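Local coordinates for protein GTN Reductase (Agrobacterium tumefaciens, PDB 5N6G) that probably reduces activated carbon-carbon double bonds as an FMN-dependent ene-reductase of the Old Yellow Enzyme family, at residues 308-311 and 312-316; 358-361 and 362-366. All coordinates share one frame; numbering follows the deposited sequence.

Contact 1 (308-311 and 312-316)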
ATOM      1  N   TYR A 308       0.036  10.944  12.163  1.00 19.25           N
ATOM      2  CA  TYR A 308      -0.807  10.857  13.349  1.00 18.94           C
ATOM      3  C   TYR A 308       0.027  10.518  14.574  1.00 24.19           C
ATOM      4  O   TYR A 308       1.077   9.879  14.478  1.00 27.34           O
ATOM      5  CB  TYR A 308      -1.887   9.795  13.156  1.00 20.42           C
ATOM      6  CG  TYR A 308      -3.033  10.275  12.329  1.00 21.14           C
ATOM      7  CD1 TYR A 308      -4.092  10.933  12.924  1.00 23.12           C
ATOM      8  CD2 TYR A 308      -3.056  10.097  10.951  1.00 19.13           C
ATOM      9  CE1 TYR A 308      -5.162  11.391  12.186  1.00 23.91           C
ATOM     10  CE2 TYR A 308      -4.136  10.565  10.186  1.00 18.82           C
ATOM     11  CZ  TYR A 308      -5.177  11.220  10.823  1.00 20.29           C
ATOM     12  OH  TYR A 308      -6.254  11.698  10.125  1.00 23.33           O
ATOM     13  N   ASP A 309      -0.457  10.961  15.735  1.00 26.39           N
ATOM     14  CA  ASP A 309       0.059  10.570  17.041  1.00 25.66           C
ATOM     15  C   ASP A 309      -1.127  10.168  17.911  1.00 24.38           C
ATOM     16  O   ASP A 309      -2.271  10.119  17.448  1.00 26.08           O
ATOM     17  CB  ASP A 309       0.910  11.683  17.673  1.00 29.64           C
ATOM     18  CG  ASP A 309       0.126  12.966  17.976  1.00 31.69           C
ATOM     19  OD1 ASP A 309      -1.126  12.959  18.033  1.00 36.65           O
ATOM     20  OD2 ASP A 309       0.792  14.003  18.170  1.00 44.18           O
ATOM     21  N   ARG A 310      -0.855   9.838  19.173  1.00 23.91           N
ATOM     22  CA  ARG A 310      -1.920   9.308  20.018  1.00 24.51           C
ATOM     23  C   ARG A 310      -3.100  10.272  20.078  1.00 22.41           C
ATOM     24  O   ARG A 310      -4.243   9.879  19.807  1.00 24.57           O
ATOM     25  CB  ARG A 310      -1.398   9.025  21.417  1.00 26.45           C
ATOM     26  CG  ARG A 310      -2.438   8.361  22.321  1.00 27.36           C
ATOM     27  CD  ARG A 310      -1.947   8.132  23.735  1.00 32.69           C
ATOM     28  NE  ARG A 310      -2.904   7.318  24.493  1.00 29.80           N
ATOM     29  CZ  ARG A 310      -3.883   7.791  25.264  1.00 25.38           C
ATOM     30  NH1 ARG A 310      -4.092   9.096  25.381  1.00 28.92           N
ATOM     31  NH2 ARG A 310      -4.687   6.942  25.890  1.00 41.37           N
ATOM     32  N   GLN A 311      -2.847  11.538  20.426  1.00 29.03           N
ATOM     33  CA  GLN A 311      -3.957  12.457  20.673  1.00 28.03           C
ATOM     34  C   GLN A 311      -4.740  12.741  19.392  1.00 23.29           C
ATOM     35  O   GLN A 311      -5.979  12.767  19.409  1.00 28.10           O
ATOM     36  CB  GLN A 311      -3.447  13.759  21.289  1.00 32.94           C
ATOM     37  CG  GLN A 311      -4.567  14.647  21.837  1.00 41.53           C
ATOM     38  CD  GLN A 311      -5.473  13.913  22.819  1.00 60.00           C
ATOM     39  OE1 GLN A 311      -5.011  13.124  23.646  1.00 58.35           O
ATOM     40  NE2 GLN A 311      -6.773  14.154  22.713  1.00 77.40           N
ATOM     41  N   SER A 312      -4.048  12.939  18.268  1.00 24.19           N
ATOM     42  CA  SER A 312      -4.768  13.234  17.031  1.00 26.79           C
ATOM     43  C   SER A 312      -5.520  12.016  16.510  1.00 21.36           C
ATOM     44  O   SER A 312      -6.602  12.161  15.930  1.00 22.86           O
ATOM     45  CB  SER A 312      -3.809  13.765  15.960  1.00 26.05           C
ATOM     46  OG  SER A 312      -2.762  12.844  15.707  1.00 27.45           O
ATOM     47  N   ALA A 313      -4.991  10.811  16.718  1.00 23.29           N
ATOM     48  CA  ALA A 313      -5.731   9.626  16.305  1.00 20.23           C
ATOM     49  C   ALA A 313      -6.983   9.433  17.142  1.00 21.17           C
ATOM     50  O   ALA A 313      -8.047   9.111  16.606  1.00 23.25           O
ATOM     51  CB  ALA A 313      -4.841   8.389  16.391  1.00 22.72           C
ATOM     52  N   ILE A 314      -6.881   9.614  18.459  1.00 21.31           N
ATOM     53  CA  ILE A 314      -8.057   9.495  19.303  1.00 20.84           C
ATOM     54  C   ILE A 314      -9.116  10.500  18.869  1.00 24.19           C
ATOM     55  O   ILE A 314     -10.296  10.163  18.722  1.00 25.61           O
ATOM     56  CB  ILE A 314      -7.669   9.679  20.776  1.00 23.02           C
ATOM     57  CG1 ILE A 314      -6.838   8.474  21.220  1.00 26.72           C
ATOM     58  CG2 ILE A 314      -8.910   9.838  21.647  1.00 27.50           C
ATOM     59  CD1 ILE A 314      -6.245   8.621  22.603  1.00 33.99           C
ATOM     60  N   GLU A 315      -8.702  11.741  18.629  1.00 23.28           N
ATOM     61  CA  GLU A 315      -9.664  12.794  18.295  1.00 28.74           C
ATOM     62  C   GLU A 315     -10.282  12.565  16.915  1.00 24.52           C
ATOM     63  O   GLU A 315     -11.475  12.828  16.709  1.00 27.14           O
ATOM     64  CB  GLU A 315      -8.988  14.169  18.366  1.00 32.02           C
ATOM     65  CG  GLU A 315      -8.695  14.610  19.793  1.00 46.94           C
ATOM     66  CD  GLU A 315      -7.951  15.933  19.879  1.00 64.87           C
ATOM     67  OE1 GLU A 315      -7.752  16.588  18.835  1.00 71.96           O
ATOM     68  OE2 GLU A 315      -7.561  16.318  21.002  1.00 64.42           O
ATOM     69  N   ALA A 316      -9.497  12.066  15.962  1.00 22.36           N
ATOM     70  CA  ALA A 316     -10.021  11.878  14.612  1.00 17.55           C
ATOM     71  C   ALA A 316     -11.095  10.801  14.578  1.00 23.29           C
ATOM     72  O   ALA A 316     -12.080  10.917  13.838  1.00 22.30           O
ATOM     73  CB  ALA A 316      -8.885  11.537  13.646  1.00 20.08           C
TER
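Asp309 and Ser312 each fold their side chain between their own backbone N and carbonyl carbon (chi1 64° and 57°), and this pair of turns brings carboxylate and hydroxyl together at the start of helix 310-318. Asp309 is the N-cap. Its OD1 takes the amide of Ser312 N at 2.9 Å, a nearly straight bond running close to the C-O axis, and also takes the hydroxyl of Ser312 OG at 2.8 Å, which arrives from above the carboxylate plane. Behind the cap the helical bonds begin at once, Ala313 N to Asp309 O and Ile314 N to Arg310 O.

Within the same first turn, Gln311 bends at chi2 (54°), which carries its amide forward along the helix flank to Glu315, one turn on. NE2 donates to Glu315 OE2 at 2.9 Å, on the anti side and somewhat out of the carboxylate plane, while OE2 stays close to the plane of the amide; the two flat groups are steeply inclined to each other. Next to it, the extended Arg310 presents a guanidinium face to the methyl Ile314 CD1, 3.5 Å from NH1, with NE bonded to Leu341 O. Tyr308 lies alongside the helix, CE1 4.0 Å from Ala316 CB, and its hydroxyl bonds Glu268 in the loop after the preceding barrel strand. The helix is the crossover of the beta-alpha-beta unit between strands 301-305 and 324-327, and Tyr308 and Ala313 both rest on the latter. With a carboxylate oxygen gripped by two donors at the helix's N-terminal end, the Asp309 charge is probably stabilised by the helix dipole.

Contact 2 (358-361 and 362-366)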
ATOM      1  N   GLY A 358      19.097  -5.431   5.712  1.00 23.28           N
ATOM      2  CA  GLY A 358      19.731  -5.927   6.921  1.00 23.25           C
ATOM      3  C   GLY A 358      18.984  -7.112   7.515  1.00 23.27           C
ATOM      4  O   GLY A 358      18.366  -7.915   6.813  1.00 23.22           O
ATOM      5  N   GLY A 359      19.035  -7.205   8.840  1.00 23.65           N
ATOM      6  CA  GLY A 359      18.520  -8.361   9.550  1.00 20.61           C
ATOM      7  C   GLY A 359      17.671  -7.958  10.740  1.00 17.54           C
ATOM      8  O   GLY A 359      16.848  -7.041  10.669  1.00 19.60           O
ATOM      9  N   ALA A 360      17.830  -8.710  11.829  1.00 21.10           N
ATOM     10  CA  ALA A 360      16.936  -8.545  12.973  1.00 18.63           C
ATOM     11  C   ALA A 360      17.087  -7.173  13.606  1.00 18.78           C
ATOM     12  O   ALA A 360      16.115  -6.625  14.139  1.00 19.08           O
ATOM     13  CB  ALA A 360      17.223  -9.618  14.016  1.00 21.13           C
ATOM     14  N   GLU A 361      18.286  -6.606  13.554  1.00 21.58           N
ATOM     15  CA  GLU A 361      18.523  -5.320  14.197  1.00 19.43           C
ATOM     16  C   GLU A 361      17.666  -4.237  13.547  1.00 19.01           C
ATOM     17  O   GLU A 361      17.683  -4.060  12.326  1.00 21.46           O
ATOM     18  CB  GLU A 361      20.002  -4.959  14.114  1.00 27.10           C
ATOM     19  CG  GLU A 361      20.380  -3.717  14.889  1.00 34.77           C
ATOM     20  CD  GLU A 361      21.881  -3.577  15.063  1.00 56.55           C
ATOM     21  OE1 GLU A 361      22.629  -4.194  14.273  1.00 49.17           O
ATOM     22  OE2 GLU A 361      22.310  -2.860  15.996  1.00 56.28           O
ATOM     23  N   GLY A 362      16.902  -3.521  14.366  1.00 19.99           N
ATOM     24  CA  GLY A 362      15.959  -2.539  13.849  1.00 18.21           C
ATOM     25  C   GLY A 362      14.752  -3.127  13.159  1.00 18.87           C
ATOM     26  O   GLY A 362      14.084  -2.433  12.378  1.00 18.47           O
ATOM     27  N   TYR A 363      14.435  -4.388  13.453  1.00 18.08           N
ATOM     28  CA  TYR A 363      13.342  -5.094  12.795  1.00 17.16           C
ATOM     29  C   TYR A 363      12.537  -5.864  13.834  1.00 16.80           C
ATOM     30  O   TYR A 363      11.379  -5.524  14.109  1.00 18.05           O
ATOM     31  CB  TYR A 363      13.925  -6.019  11.725  1.00 18.03           C
ATOM     32  CG  TYR A 363      12.949  -6.726  10.824  1.00 15.61           C
ATOM     33  CD1 TYR A 363      12.014  -6.038  10.067  1.00 15.84           C
ATOM     34  CD2 TYR A 363      12.998  -8.102  10.689  1.00 15.67           C
ATOM     35  CE1 TYR A 363      11.145  -6.704   9.237  1.00 18.41           C
ATOM     36  CE2 TYR A 363      12.147  -8.777   9.854  1.00 15.12           C
ATOM     37  CZ  TYR A 363      11.204  -8.081   9.133  1.00 17.10           C
ATOM     38  OH  TYR A 363      10.347  -8.734   8.277  1.00 19.00           O
ATOM     39  N   THR A 364      13.141  -6.880  14.429  1.00 17.34           N
ATOM     40  CA  THR A 364      12.464  -7.694  15.434  1.00 18.41           C
ATOM     41  C   THR A 364      12.973  -7.451  16.851  1.00 21.57           C
ATOM     42  O   THR A 364      12.510  -8.119  17.794  1.00 20.13           O
ATOM     43  CB  THR A 364      12.619  -9.173  15.095  1.00 17.84           C
ATOM     44  OG1 THR A 364      13.998  -9.431  14.818  1.00 20.79           O
ATOM     45  CG2 THR A 364      11.793  -9.567  13.884  1.00 18.17           C
ATOM     46  N   ASP A 365      13.913  -6.527  17.045  1.00 21.38           N
ATOM     47  CA  ASP A 365      14.508  -6.341  18.361  1.00 20.03           C
ATOM     48  C   ASP A 365      14.068  -5.056  19.039  1.00 20.30           C
ATOM     49  O   ASP A 365      14.675  -4.662  20.037  1.00 23.79           O
ATOM     50  CB  ASP A 365      16.037  -6.386  18.274  1.00 21.74           C
ATOM     51  CG  ASP A 365      16.614  -5.203  17.518  1.00 21.86           C
ATOM     52  OD1 ASP A 365      15.859  -4.513  16.803  1.00 26.61           O
ATOM     53  OD2 ASP A 365      17.828  -4.965  17.663  1.00 27.02           O
ATOM     54  N   TYR A 366      13.042  -4.378  18.528  1.00 19.63           N
ATOM     55  CA  TYR A 366      12.460  -3.306  19.319  1.00 21.02           C
ATOM     56  C   TYR A 366      11.657  -3.911  20.467  1.00 25.58           C
ATOM     57  O   TYR A 366      10.842  -4.810  20.237  1.00 24.12           O
ATOM     58  CB  TYR A 366      11.548  -2.448  18.487  1.00 19.73           C
ATOM     59  CG  TYR A 366      12.171  -1.535  17.479  1.00 18.86           C
ATOM     60  CD1 TYR A 366      12.578  -0.258  17.836  1.00 21.48           C
ATOM     61  CD2 TYR A 366      12.259  -1.902  16.131  1.00 19.69           C
ATOM     62  CE1 TYR A 366      13.100   0.621  16.896  1.00 21.73           C
ATOM     63  CE2 TYR A 366      12.769  -1.020  15.183  1.00 18.38           C
ATOM     64  CZ  TYR A 366      13.195   0.244  15.574  1.00 23.33           C
ATOM     65  OH  TYR A 366      13.704   1.153  14.644  1.00 23.45           O
TER
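The ring of Tyr363 meets Gly359 obliquely, the carbonyl oxygen Gly359 O standing 3.9 Å from CG, while Tyr41 of helix 36-43 stacks on the ring and Asn38 bonds its hydroxyl. CG of Tyr363 lies anti to the backbone N (chi1 -173°), which sends the ring away from residues 358-361 although CB itself packs against Gly359 O at 3.3 Å. Two carboxylates, of Glu361 and Asp365, are set at right angles to each other. Asp365 OD2 lies beside Glu361 CA, at 3.6 Å, and OD1 receives Gly362 N on its syn side, 2.8 Å away and well out of the carboxylate plane.

Residues 360-363 form a type II beta turn in the irregular segment after helix 337-343, the last helix of this TIM-barrel protein; Gly362 takes the positive phi of 71° at the turn's third position. Ala360 O accepts twice: from Tyr363 N at 2.9 Å, above the carbonyl plane, and from Thr364 N at 3.0 Å, in that plane and on a lone pair. The Asp365 OD1 bond to Gly362 N holds the central peptide of the turn from outside. Thr364 OG1 touches Ala360 CB at 3.3 Å. Arg28 and Arg26 reach in from a loop near the cofactor, bonding Gly359 O and Gly362 O respectively.

In the fold
Contact 1 precedes contact 2 along the chain, and the two stay separate, their centres 27 Å apart and their nearest atoms about 15 Å apart. Both lie outside the flavin site but at different distances from it. Tyr308 of contact 1 directly follows Asn305, Asn306 and Gly307, which bind FMN, and its side chain comes within about 6 Å of the cofactor. In contact 2 the side chain of Tyr363 lies about 9 Å from FMN, about 10 Å from that of Thr25 and about 13 Å from the bound 2-phenylacrylic acid. Neither tyrosine side chain touches the flavin: 308-316 starts a barrel helix, whereas 358-366 is a tail segment laid against helix 36-43.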